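Local coordinates for EDTA monooxygenase (EDTA-degrading bacterium BNC1, PDB 5DQP), which probably catalyses the FMN-dependent oxidation of EDTA with molecular oxygen, as a luciferase-like monooxygenase served by a partner flavin reductase, at residues S100-L105 / L154-G159; A276-L281 / L357-P362; K301-D306 / S336-A341; E228-F233 / R241-E246. All blocks are in the same frame, centred on the assembly; numbering follows the deposited sequence.

In the fold
Contacts 1 and 4 belong to the TIM barrel shared by luciferase-like monooxygenases: contact 1 joins two outer helices, contact 4 a helix and a barrel strand. Both come near the predicted FMN site; side chains of Leu105 and Thr94 lie about 9 Å apart, as do those of Phe243 and Ser216. Contact 2 lies on a side strand attached to barrel strand 262-271, about 9 Å from contact 4 between nearest atoms and away from the annotated sites. Contact 3, in the helical insertion, is nested in the loop closed by contact 2, centres 23 Å apart, and touches contact 4 (Ser336 OG to Phe233 CE2, 3.7 Å). Contacts 1 and 2 have centres 44 Å apart.

Contact 1. Residues S100-L105 / L154-G159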
loop_
_atom_site.group_PDB
_atom_site.type_symbol
_atom_site.label_atom_id
_atom_site.label_comp_id
_atom_site.label_asym_id
_atom_site.label_seq_id
_atom_site.Cartn_x
_atom_site.Cartn_y
_atom_site.Cartn_z
ATOM N N SER A 100 9.578 3.562 9.330
ATOM C CA SER A 100 8.559 4.212 8.533
ATOM C C SER A 100 8.660 5.711 8.787
ATOM O O SER A 100 9.091 6.141 9.858
ATOM C CB SER A 100 7.151 3.683 8.870
ATOM O OG SER A 100 6.992 2.318 8.519
ATOM N N LEU A 101 8.297 6.496 7.788
ATOM C CA LEU A 101 8.083 7.925 7.999
ATOM C C LEU A 101 6.650 8.161 8.479
ATOM O O LEU A 101 5.708 7.715 7.816
ATOM C CB LEU A 101 8.349 8.680 6.713
ATOM C CG LEU A 101 9.775 8.400 6.230
ATOM C CD1 LEU A 101 9.996 8.911 4.819
ATOM C CD2 LEU A 101 10.795 9.061 7.219
ATOM N N PRO A 102 6.452 8.844 9.616
ATOM C CA PRO A 102 5.088 8.995 10.169
ATOM C C PRO A 102 4.087 9.645 9.231
ATOM O O PRO A 102 2.890 9.328 9.281
ATOM C CB PRO A 102 5.298 9.889 11.412
ATOM C CG PRO A 102 6.742 9.959 11.641
ATOM C CD PRO A 102 7.457 9.609 10.373
ATOM N N TYR A 103 4.507 10.626 8.441
ATOM C CA TYR A 103 3.517 11.278 7.596
ATOM C C TYR A 103 3.089 10.338 6.481
ATOM O O TYR A 103 1.894 10.209 6.179
ATOM C CB TYR A 103 4.082 12.590 7.056
ATOM C CG TYR A 103 3.057 13.463 6.377
ATOM C CD1 TYR A 103 2.784 13.306 5.029
ATOM C CD2 TYR A 103 2.374 14.441 7.077
ATOM C CE1 TYR A 103 1.858 14.088 4.397
ATOM C CE2 TYR A 103 1.443 15.226 6.457
ATOM C CZ TYR A 103 1.194 15.039 5.105
ATOM O OH TYR A 103 0.283 15.806 4.423
ATOM N N THR A 104 4.051 9.621 5.905
ATOM C CA THR A 104 3.731 8.617 4.904
ATOM C C THR A 104 2.834 7.524 5.478
ATOM O O THR A 104 1.792 7.194 4.901
ATOM C CB THR A 104 5.018 8.033 4.348
ATOM O OG1 THR A 104 5.753 9.086 3.703
ATOM C CG2 THR A 104 4.688 6.953 3.334
ATOM N N LEU A 105 3.202 6.965 6.626
ATOM C CA LEU A 105 2.392 5.892 7.200
ATOM C C LEU A 105 0.992 6.378 7.571
ATOM O O LEU A 105 -0.005 5.709 7.272
ATOM C CB LEU A 105 3.096 5.294 8.416
ATOM C CG LEU A 105 2.392 4.064 8.996
ATOM C CD1 LEU A 105 3.385 3.143 9.605
ATOM C CD2 LEU A 105 1.366 4.506 10.056
ATOM N N LEU A 154 3.248 7.070 17.403
ATOM C CA LEU A 154 1.803 6.931 17.521
ATOM C C LEU A 154 1.140 8.262 17.840
ATOM O O LEU A 154 0.051 8.548 17.329
ATOM C CB LEU A 154 1.459 5.888 18.582
ATOM C CG LEU A 154 1.313 4.448 18.070
ATOM C CD1 LEU A 154 0.169 4.395 17.074
ATOM C CD2 LEU A 154 2.561 4.000 17.418
ATOM N N GLU A 155 1.779 9.096 18.675
ATOM C CA GLU A 155 1.251 10.438 18.911
ATOM C C GLU A 155 1.217 11.254 17.621
ATOM O O GLU A 155 0.243 11.969 17.355
ATOM C CB GLU A 155 2.081 11.179 19.955
ATOM C CG GLU A 155 2.173 10.538 21.315
ATOM C CD GLU A 155 3.004 11.381 22.285
ATOM O OE1 GLU A 155 3.418 12.502 21.907
ATOM O OE2 GLU A 155 3.244 10.926 23.424
ATOM N N VAL A 156 2.291 11.204 16.835
ATOM C CA VAL A 156 2.301 11.941 15.583
ATOM C C VAL A 156 1.169 11.452 14.703
ATOM O O VAL A 156 0.348 12.236 14.225
ATOM C CB VAL A 156 3.658 11.806 14.872
ATOM C CG1 VAL A 156 3.557 12.437 13.497
ATOM C CG2 VAL A 156 4.768 12.457 15.696
ATOM N N VAL A 157 1.063 10.131 14.541
ATOM C CA VAL A 157 0.073 9.591 13.623
ATOM C C VAL A 157 -1.342 9.972 14.061
ATOM O O VAL A 157 -2.147 10.431 13.247
ATOM C CB VAL A 157 0.257 8.073 13.486
ATOM C CG1 VAL A 157 -0.925 7.439 12.716
ATOM C CG2 VAL A 157 1.562 7.810 12.804
ATOM N N HIS A 158 -1.678 9.786 15.346
ATOM C CA HIS A 158 -3.018 10.175 15.785
ATOM C C HIS A 158 -3.250 11.667 15.582
ATOM O O HIS A 158 -4.330 12.085 15.140
ATOM C CB HIS A 158 -3.254 9.777 17.244
ATOM C CG HIS A 158 -3.777 8.382 17.398
ATOM N ND1 HIS A 158 -5.090 8.051 17.139
ATOM C CD2 HIS A 158 -3.157 7.227 17.735
ATOM C CE1 HIS A 158 -5.262 6.756 17.335
ATOM N NE2 HIS A 158 -4.102 6.231 17.690
ATOM N N GLY A 159 -2.233 12.485 15.871
ATOM C CA GLY A 159 -2.333 13.906 15.587
ATOM C C GLY A 159 -2.603 14.198 14.121
ATOM O O GLY A 159 -3.438 15.044 13.797
#
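Pro102 and Val157 mark the closest approach of the two backbones, their CA atoms 6.1 Å apart. One partner is the opening turn of helix 102-115, with Leu101 at the N-cap and Leu105 N bonded back to Leu101 O at 2.9 Å; the other lies well inside helix 143-161. Proline suits the first turn, where a backbone N has no helical acceptor to seek, and its ring adds a rigid apolar surface. Pro102 CB meets Val156 CG1 at 3.7 Å, a methyl group that lies anti to its own backbone N (chi1 173°), an orientation that carries it out toward the proline. The next residue, Val157, brings its CG2 to 4.1 Å from Pro102 O. The same methyl, Val157 CG2, is 4.3 Å from Leu105 CD2. Leu105 needs its branched length, because its CB does not aim at the other helix and only the terminal methyl arrives there. Compact beta-branched valines let the helices come near, and the side-chain contacts are all apolar. Trp122 of strand 120-125 touches both Leu105 and Val157, and Phe153 also touches Pro102 and Leu105. On another side of the first helix, Thr104 OG1 hydrogen-bonds Tyr136 OH of the second subunit. Neighbouring helices packed side by side outside the parallel strands 90-96 and 120-125 are characteristic of the TIM barrel.

Contact 2. Residues A276-L281 / L357-P362; sequences AEVKRL and LIAGTP
Val278 lays its CG2 methyl over one face of the flat peptide group that joins Gly360 to Thr361, 3.3 Å from Gly360 O and 3.4 Å from Gly360 C. The guanidinium of Arg280 is the other flat group, on helix 275-287 itself: Glu277 OE1 lies 3.1 Å above one of its faces, offset toward the rim, while Leu281 CD2 is at its edge in the plane. Because that oxygen stands well out of the plane, the salt bridge to Arg280 NE rests on charge alone, with no N-H directed at it; Glu284 gives the same nitrogen a second acidic partner. Back at the interface, Val278 divides its two methyls. CG1 lies anti to the backbone N (chi1 166°) and meets Ala359 CB at 4.3 Å, whereas CG2, beside that N, covers the glycine. Strand 358-360 is a short parallel strand added to the side of strand 262-271, to which Ile358 and Gly360 are bonded through their backbones; it lies beyond the eight-stranded ring of the TIM barrel, which strand 380-383 closes, and helix 275-287 covers it. Ala359 suits its place by presenting a single methyl to the helix, and Gly360, almost fully extended, gives Val278 CG2 a backbone surface to rest on. Thr361 CG2 comes 4.4 Å from Val278 CG2. As the N-cap of helix 362-374, Thr361 uses its OG1 to hold a backbone N just beyond, and its own N is taken by the side chain of Gln364.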
loop_
_atom_site.group_PDB
_atom_site.type_symbol
_atom_site.label_atom_id
_atom_site.label_comp_id
_atom_site.label_asym_id
_atom_site.label_seq_id
_atom_site.Cartn_x
_atom_site.Cartn_y
_atom_site.Cartn_z
ATOM N N ALA A 276 -9.898 -39.988 12.707
ATOM C CA ALA A 276 -9.093 -40.558 11.642
ATOM C C ALA A 276 -8.370 -39.455 10.900
ATOM O O ALA A 276 -7.138 -39.461 10.797
ATOM C CB ALA A 276 -9.967 -41.371 10.687
ATOM N N GLU A 277 -9.122 -38.464 10.411
ATOM C CA GLU A 277 -8.483 -37.399 9.650
ATOM C C GLU A 277 -7.594 -36.545 10.540
ATOM O O GLU A 277 -6.531 -36.097 10.106
ATOM C CB GLU A 277 -9.534 -36.554 8.933
ATOM C CG GLU A 277 -10.127 -37.277 7.732
ATOM C CD GLU A 277 -9.049 -37.860 6.822
ATOM O OE1 GLU A 277 -8.176 -37.087 6.362
ATOM O OE2 GLU A 277 -9.062 -39.092 6.584
ATOM N N VAL A 278 -8.005 -36.306 11.784
ATOM C CA VAL A 278 -7.137 -35.564 12.691
ATOM C C VAL A 278 -5.846 -36.342 12.916
ATOM O O VAL A 278 -4.741 -35.802 12.777
ATOM C CB VAL A 278 -7.864 -35.257 14.015
ATOM C CG1 VAL A 278 -6.865 -34.801 15.076
ATOM C CG2 VAL A 278 -8.921 -34.168 13.800
ATOM N N LYS A 279 -5.967 -37.637 13.224
ATOM C CA LYS A 279 -4.762 -38.421 13.465
ATOM C C LYS A 279 -3.898 -38.465 12.218
ATOM O O LYS A 279 -2.669 -38.367 12.307
ATOM C CB LYS A 279 -5.112 -39.827 13.958
ATOM C CG LYS A 279 -5.554 -39.844 15.413
ATOM C CD LYS A 279 -5.427 -41.229 16.026
ATOM C CE LYS A 279 -6.236 -42.248 15.250
ATOM N NZ LYS A 279 -7.699 -41.952 15.272
ATOM N N ARG A 280 -4.520 -38.550 11.044
ATOM C CA ARG A 280 -3.747 -38.516 9.810
ATOM C C ARG A 280 -3.064 -37.169 9.621
ATOM O O ARG A 280 -1.873 -37.113 9.294
ATOM C CB ARG A 280 -4.630 -38.823 8.597
ATOM C CG ARG A 280 -3.819 -38.790 7.293
ATOM C CD ARG A 280 -4.672 -38.753 6.043
ATOM N NE ARG A 280 -5.007 -37.384 5.650
ATOM C CZ ARG A 280 -5.307 -37.009 4.408
ATOM N NH1 ARG A 280 -5.306 -37.899 3.417
ATOM N NH2 ARG A 280 -5.601 -35.736 4.151
ATOM N N LEU A 281 -3.805 -36.064 9.786
ATOM C CA LEU A 281 -3.192 -34.750 9.591
ATOM C C LEU A 281 -2.046 -34.541 10.569
ATOM O O LEU A 281 -1.021 -33.945 10.217
ATOM C CB LEU A 281 -4.236 -33.630 9.739
ATOM C CG LEU A 281 -5.468 -33.689 8.809
ATOM C CD1 LEU A 281 -6.464 -32.582 9.119
ATOM C CD2 LEU A 281 -5.083 -33.648 7.341
ATOM N N LEU A 357 0.085 -26.326 17.988
ATOM C CA LEU A 357 -1.174 -26.090 17.290
ATOM C C LEU A 357 -2.341 -26.696 18.070
ATOM O O LEU A 357 -2.164 -27.355 19.091
ATOM C CB LEU A 357 -1.098 -26.633 15.860
ATOM C CG LEU A 357 -0.562 -28.052 15.679
ATOM C CD1 LEU A 357 -1.554 -29.039 16.230
ATOM C CD2 LEU A 357 -0.257 -28.379 14.204
ATOM N N ILE A 358 -3.549 -26.438 17.592
ATOM C CA ILE A 358 -4.767 -26.953 18.192
ATOM C C ILE A 358 -5.354 -27.952 17.196
ATOM O O ILE A 358 -6.001 -27.572 16.215
ATOM C CB ILE A 358 -5.767 -25.837 18.529
ATOM C CG1 ILE A 358 -5.180 -24.809 19.518
ATOM C CG2 ILE A 358 -7.033 -26.452 19.107
ATOM C CD1 ILE A 358 -4.952 -25.365 20.928
ATOM N N ALA A 359 -5.114 -29.234 17.417
ATOM C CA ALA A 359 -5.646 -30.264 16.541
ATOM C C ALA A 359 -6.958 -30.787 17.109
ATOM O O ALA A 359 -7.084 -30.968 18.321
ATOM C CB ALA A 359 -4.638 -31.402 16.382
ATOM N N GLY A 360 -7.936 -31.019 16.237
ATOM C CA GLY A 360 -9.215 -31.538 16.696
ATOM C C GLY A 360 -10.242 -31.532 15.586
ATOM O O GLY A 360 -9.978 -31.074 14.472
ATOM N N THR A 361 -11.430 -32.057 15.907
ATOM C CA THR A 361 -12.554 -31.944 14.983
ATOM C C THR A 361 -13.173 -30.547 15.073
ATOM O O THR A 361 -12.895 -29.780 15.992
ATOM C CB THR A 361 -13.621 -33.005 15.277
ATOM O OG1 THR A 361 -14.183 -32.749 16.565
ATOM C CG2 THR A 361 -13.051 -34.425 15.198
ATOM N N PRO A 362 -14.027 -30.178 14.109
ATOM C CA PRO A 362 -14.672 -28.854 14.181
ATOM C C PRO A 362 -15.361 -28.591 15.517
ATOM O O PRO A 362 -15.238 -27.492 16.079
ATOM C CB PRO A 362 -15.673 -28.901 13.006
ATOM C CG PRO A 362 -15.041 -29.818 12.015
ATOM C CD PRO A 362 -14.342 -30.883 12.852
#

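Contact 3. Residues K301-D306 / S336-A341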
loop_
_atom_site.group_PDB
_atom_site.type_symbol
_atom_site.label_atom_id
_atom_site.label_comp_id
_atom_site.label_asym_id
_atom_site.label_seq_id
_atom_site.Cartn_x
_atom_site.Cartn_y
_atom_site.Cartn_z
ATOM N N LYS A 301 13.391 -32.942 28.522
ATOM C CA LYS A 301 14.595 -32.342 29.080
ATOM C C LYS A 301 14.366 -30.866 29.387
ATOM O O LYS A 301 14.741 -30.374 30.460
ATOM C CB LYS A 301 15.775 -32.543 28.120
ATOM C CG LYS A 301 15.964 -34.003 27.698
ATOM C CD LYS A 301 17.294 -34.217 26.983
ATOM C CE LYS A 301 17.286 -33.718 25.552
ATOM N NZ LYS A 301 18.674 -33.646 25.012
ATOM N N GLN A 302 13.728 -30.145 28.474
ATOM C CA GLN A 302 13.532 -28.720 28.712
ATOM C C GLN A 302 12.725 -28.465 29.973
ATOM O O GLN A 302 12.938 -27.453 30.656
ATOM C CB GLN A 302 12.863 -28.071 27.513
ATOM C CG GLN A 302 13.855 -27.676 26.428
ATOM C CD GLN A 302 13.150 -27.078 25.236
ATOM O OE1 GLN A 302 12.072 -27.537 24.866
ATOM N NE2 GLN A 302 13.734 -26.035 24.643
ATOM N N LEU A 303 11.813 -29.375 30.308
ATOM C CA LEU A 303 10.948 -29.206 31.458
ATOM C C LEU A 303 11.408 -30.038 32.637
ATOM O O LEU A 303 10.756 -30.007 33.683
ATOM C CB LEU A 303 9.505 -29.578 31.097
ATOM C CG LEU A 303 8.835 -28.823 29.940
ATOM C CD1 LEU A 303 7.606 -29.571 29.481
ATOM C CD2 LEU A 303 8.481 -27.395 30.315
ATOM N N GLY A 304 12.501 -30.786 32.483
ATOM C CA GLY A 304 13.025 -31.604 33.566
ATOM C C GLY A 304 12.125 -32.758 33.952
ATOM O O GLY A 304 12.048 -33.110 35.132
ATOM N N ILE A 305 11.417 -33.340 32.993
ATOM C CA ILE A 305 10.591 -34.516 33.235
ATOM C C ILE A 305 11.437 -35.767 33.015
ATOM O O ILE A 305 11.973 -35.981 31.920
ATOM C CB ILE A 305 9.360 -34.518 32.318
ATOM C CG1 ILE A 305 8.381 -33.402 32.729
ATOM C CG2 ILE A 305 8.703 -35.903 32.337
ATOM C CD1 ILE A 305 7.327 -33.078 31.689
ATOM N N ASP A 306 11.541 -36.608 34.046
ATOM C CA ASP A 306 12.382 -37.811 33.997
ATOM C C ASP A 306 11.634 -38.945 33.295
ATOM O O ASP A 306 10.812 -39.633 33.899
ATOM C CB ASP A 306 12.803 -38.212 35.412
ATOM C CG ASP A 306 13.627 -39.494 35.438
ATOM O OD1 ASP A 306 14.037 -39.972 34.358
ATOM O OD2 ASP A 306 13.873 -40.025 36.542
ATOM N N SER A 336 4.877 -21.326 31.149
ATOM C CA SER A 336 3.602 -21.354 30.447
ATOM C C SER A 336 3.226 -22.780 30.082
ATOM O O SER A 336 2.065 -23.183 30.207
ATOM C CB SER A 336 3.674 -20.485 29.194
ATOM O OG SER A 336 2.411 -20.456 28.570
ATOM N N MET A 337 4.205 -23.557 29.632
ATOM C CA MET A 337 3.949 -24.941 29.284
ATOM C C MET A 337 3.500 -25.737 30.496
ATOM O O MET A 337 2.658 -26.628 30.370
ATOM C CB MET A 337 5.200 -25.550 28.669
ATOM C CG MET A 337 5.403 -25.158 27.221
ATOM S SD MET A 337 6.778 -26.131 26.572
ATOM C CE MET A 337 8.149 -25.271 27.340
ATOM N N VAL A 338 4.045 -25.434 31.675
ATOM C CA VAL A 338 3.605 -26.136 32.878
ATOM C C VAL A 338 2.153 -25.799 33.182
ATOM O O VAL A 338 1.336 -26.691 33.455
ATOM C CB VAL A 338 4.525 -25.820 34.071
ATOM C CG1 VAL A 338 3.903 -26.357 35.322
ATOM C CG2 VAL A 338 5.869 -26.469 33.845
ATOM N N ASP A 339 1.804 -24.514 33.099
ATOM C CA ASP A 339 0.431 -24.081 33.359
ATOM C C ASP A 339 -0.549 -24.731 32.381
ATOM O O ASP A 339 -1.624 -25.189 32.780
ATOM C CB ASP A 339 0.358 -22.555 33.273
ATOM C CG ASP A 339 -0.947 -21.992 33.813
ATOM O OD1 ASP A 339 -1.694 -22.747 34.485
ATOM O OD2 ASP A 339 -1.218 -20.783 33.585
ATOM N N VAL A 340 -0.189 -24.790 31.101
ATOM C CA VAL A 340 -1.028 -25.465 30.111
ATOM C C VAL A 340 -1.220 -26.929 30.479
ATOM O O VAL A 340 -2.342 -27.445 30.477
ATOM C CB VAL A 340 -0.432 -25.328 28.702
ATOM C CG1 VAL A 340 -1.225 -26.200 27.728
ATOM C CG2 VAL A 340 -0.489 -23.882 28.245
ATOM N N ALA A 341 -0.123 -27.626 30.794
ATOM C CA ALA A 341 -0.241 -29.056 31.053
ATOM C C ALA A 341 -1.125 -29.328 32.264
ATOM O O ALA A 341 -1.931 -30.266 32.255
ATOM C CB ALA A 341 1.143 -29.680 31.250
#
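Leu303 and Met337 carry the apolar part of the contact. The branched end of the leucine reaches over to the methionine at a slant, and its CD2 methyl enters the bend of the thioether chain, with Met337 CE at 3.7 Å on one side of the bend and Met337 CB at 4.1 Å on the other. That bend comes from the last torsion of Met337 (chi3 -76°), which folds the terminal methyl round; a flexible, unbranched methionine can wrap about a neighbour in this way. Val338 CG2 adds a looser touch to the same leucine methyl at 4.5 Å. Beyond the two segments, Leu351 of helix 348-354 touches Leu303, Val340 and Ala341, while Leu299 and Met355 also touch Met337; all three residues that meet across the contact are buried.

Hydrogen bonding belongs to each backbone on its own side. Helix 331-344 continues through the contact with bonds such as Val340 N to Ser336 O, 2.9 Å. Segment 301-306 leaves helix 292-303 in a Schellman motif at Gly304, whose N is bonded to Lys301 O at 3.0 Å. Its positive phi of 67° is easy for a residue without a side chain. The exit is tied down by Asn322, which bonds the backbones of both Leu303 and Gly304. Past the turn, Asp306 OD1 accepts a bond from Glu308 N. Helices 292-303, 331-344 and 348-354 make a small helical cluster, part of the insertion between barrel strands 262-271 and 380-383 of what is probably a luciferase-like TIM barrel.

Contact 4. Residues E228-F233 / R241-E246; sequences EIIYAF and RRFVAE
Ile230 is the first residue of strand 229-233 to meet the helix, setting its CG2 methyl against the edge of the Phe243 ring, close to the ring plane and 3.9 Å from both Phe243 CZ and Phe243 CE2. The two side chains cross obliquely. A beta-branched isoleucine suits a strand, and its CG2 branch reaches the ring edge because it lies anti to the backbone N, while the longer branch takes another direction. Tyr231 follows with its side chain turned away from the helix, where its ring stands edge-to-face with Phe54. The alternation is that of a beta strand; here the strand opens the beta-alpha-beta unit of strand 229-233, helix 237-253 and strand 262-271, one of the repeats from which the TIM barrel is built. Ala232 faces the helix again. Its CB is 3.9 Å from Phe243 CE2 and 4.1 Å from Phe243 CD2, approaching the ring from an oblique direction, and the short alanine side chain lets the ring come close to the strand. Phe243 is thrown toward the strand with CG anti to its backbone N (chi1 -178°), and it also rests on Val263 and Lys220. With an alanine in place of Phe243, the Ile230 and Ala232 methyls would probably lose their only partner in 241-246, and a gap is likely to open between strand and helix. Further along, Phe233 N hydrogen-bonds O4 of a bound polyether, probably a crystallisation additive.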
loop_
_atom_site.group_PDB
_atom_site.type_symbol
_atom_site.label_atom_id
_atom_site.label_comp_id
_atom_site.label_asym_id
_atom_site.label_seq_id
_atom_site.Cartn_x
_atom_site.Cartn_y
_atom_site.Cartn_z
ATOM N N GLU A 228 -6.130 -0.982 20.412
ATOM C CA GLU A 228 -7.545 -1.289 20.563
ATOM C C GLU A 228 -7.800 -2.766 20.409
ATOM O O GLU A 228 -8.756 -3.292 20.986
ATOM C CB GLU A 228 -8.360 -0.515 19.530
ATOM C CG GLU A 228 -7.908 0.921 19.501
ATOM C CD GLU A 228 -8.658 1.772 18.507
ATOM O OE1 GLU A 228 -8.081 2.108 17.442
ATOM O OE2 GLU A 228 -9.821 2.110 18.803
ATOM N N ILE A 229 -6.956 -3.431 19.626
ATOM C CA ILE A 229 -6.895 -4.880 19.578
ATOM C C ILE A 229 -5.494 -5.304 19.977
ATOM O O ILE A 229 -4.497 -4.735 19.514
ATOM C CB ILE A 229 -7.238 -5.448 18.194
ATOM C CG1 ILE A 229 -8.507 -4.811 17.630
ATOM C CG2 ILE A 229 -7.363 -6.961 18.292
ATOM C CD1 ILE A 229 -8.824 -5.290 16.209
ATOM N N ILE A 230 -5.428 -6.308 20.837
ATOM C CA ILE A 230 -4.177 -6.894 21.279
ATOM C C ILE A 230 -4.210 -8.371 20.911
ATOM O O ILE A 230 -5.155 -9.087 21.278
ATOM C CB ILE A 230 -3.983 -6.703 22.793
ATOM C CG1 ILE A 230 -4.255 -5.235 23.190
ATOM C CG2 ILE A 230 -2.618 -7.251 23.229
ATOM C CD1 ILE A 230 -4.285 -4.992 24.692
ATOM N N TYR A 231 -3.193 -8.815 20.176
ATOM C CA TYR A 231 -2.973 -10.234 19.921
ATOM C C TYR A 231 -2.232 -10.854 21.089
ATOM O O TYR A 231 -1.323 -10.244 21.651
ATOM C CB TYR A 231 -2.154 -10.449 18.659
ATOM C CG TYR A 231 -2.827 -9.998 17.404
ATOM C CD1 TYR A 231 -4.173 -9.626 17.403
ATOM C CD2 TYR A 231 -2.127 -9.956 16.209
ATOM C CE1 TYR A 231 -4.794 -9.228 16.237
ATOM C CE2 TYR A 231 -2.741 -9.572 15.033
ATOM C CZ TYR A 231 -4.068 -9.209 15.046
ATOM O OH TYR A 231 -4.666 -8.806 13.872
ATOM N N ALA A 232 -2.620 -12.078 21.447
ATOM C CA ALA A 232 -2.055 -12.751 22.603
ATOM C C ALA A 232 -1.653 -14.173 22.248
ATOM O O ALA A 232 -2.114 -14.764 21.264
ATOM C CB ALA A 232 -3.034 -12.774 23.796
ATOM N N PHE A 233 -0.773 -14.706 23.080
ATOM C CA PHE A 233 -0.338 -16.085 22.991
ATOM C C PHE A 233 -1.443 -16.986 23.533
ATOM O O PHE A 233 -2.131 -16.648 24.501
ATOM C CB PHE A 233 0.959 -16.256 23.787
ATOM C CG PHE A 233 1.498 -17.647 23.791
ATOM C CD1 PHE A 233 2.002 -18.213 22.625
ATOM C CD2 PHE A 233 1.543 -18.382 24.973
ATOM C CE1 PHE A 233 2.511 -19.497 22.638
ATOM C CE2 PHE A 233 2.053 -19.661 24.990
ATOM C CZ PHE A 233 2.532 -20.222 23.819
ATOM N N ARG A 241 -7.078 -15.392 31.086
ATOM C CA ARG A 241 -7.971 -14.515 31.836
ATOM C C ARG A 241 -7.199 -13.404 32.530
ATOM O O ARG A 241 -7.632 -12.246 32.534
ATOM C CB ARG A 241 -8.766 -15.332 32.852
ATOM C CG ARG A 241 -9.949 -16.076 32.251
ATOM C CD ARG A 241 -10.409 -17.227 33.138
ATOM N NE ARG A 241 -10.386 -16.865 34.552
ATOM C CZ ARG A 241 -11.436 -16.398 35.220
ATOM N NH1 ARG A 241 -12.601 -16.242 34.600
ATOM N NH2 ARG A 241 -11.321 -16.090 36.506
ATOM N N ARG A 242 -6.065 -13.749 33.141
ATOM C CA ARG A 242 -5.180 -12.759 33.742
ATOM C C ARG A 242 -4.789 -11.685 32.734
ATOM O O ARG A 242 -4.822 -10.482 33.032
ATOM C CB ARG A 242 -3.938 -13.475 34.284
ATOM C CG ARG A 242 -2.955 -12.589 35.064
ATOM C CD ARG A 242 -1.698 -13.359 35.563
ATOM N NE ARG A 242 -1.814 -14.823 35.501
ATOM C CZ ARG A 242 -2.511 -15.559 36.366
ATOM N NH1 ARG A 242 -3.168 -14.964 37.360
ATOM N NH2 ARG A 242 -2.564 -16.890 36.232
ATOM N N PHE A 243 -4.393 -12.105 31.531
ATOM C CA PHE A 243 -3.895 -11.152 30.547
ATOM C C PHE A 243 -5.004 -10.201 30.101
ATOM O O PHE A 243 -4.785 -8.991 30.015
ATOM C CB PHE A 243 -3.285 -11.900 29.363
ATOM C CG PHE A 243 -2.712 -11.005 28.318
ATOM C CD1 PHE A 243 -1.403 -10.541 28.424
ATOM C CD2 PHE A 243 -3.473 -10.623 27.224
ATOM C CE1 PHE A 243 -0.859 -9.700 27.464
ATOM C CE2 PHE A 243 -2.936 -9.780 26.245
ATOM C CZ PHE A 243 -1.620 -9.322 26.364
ATOM N N VAL A 244 -6.214 -10.727 29.870
ATOM C CA VAL A 244 -7.358 -9.882 29.528
ATOM C C VAL A 244 -7.642 -8.893 30.651
ATOM O O VAL A 244 -7.812 -7.694 30.411
ATOM C CB VAL A 244 -8.601 -10.743 29.223
ATOM C CG1 VAL A 244 -9.863 -9.865 29.131
ATOM C CG2 VAL A 244 -8.403 -11.573 27.957
ATOM N N ALA A 245 -7.718 -9.383 31.895
ATOM C CA ALA A 245 -8.046 -8.492 33.003
ATOM C C ALA A 245 -7.022 -7.368 33.125
ATOM O O ALA A 245 -7.393 -6.209 33.339
ATOM C CB ALA A 245 -8.137 -9.274 34.315
ATOM N N GLU A 246 -5.729 -7.697 33.004
ATOM C CA GLU A 246 -4.663 -6.693 33.067
ATOM C C GLU A 246 -4.668 -5.748 31.872
ATOM O O GLU A 246 -4.293 -4.581 32.021
ATOM C CB GLU A 246 -3.285 -7.362 33.154
ATOM C CG GLU A 246 -3.042 -8.128 34.452
ATOM C CD GLU A 246 -1.663 -8.767 34.512
ATOM O OE1 GLU A 246 -1.455 -9.646 35.379
ATOM O OE2 GLU A 246 -0.788 -8.393 33.694
#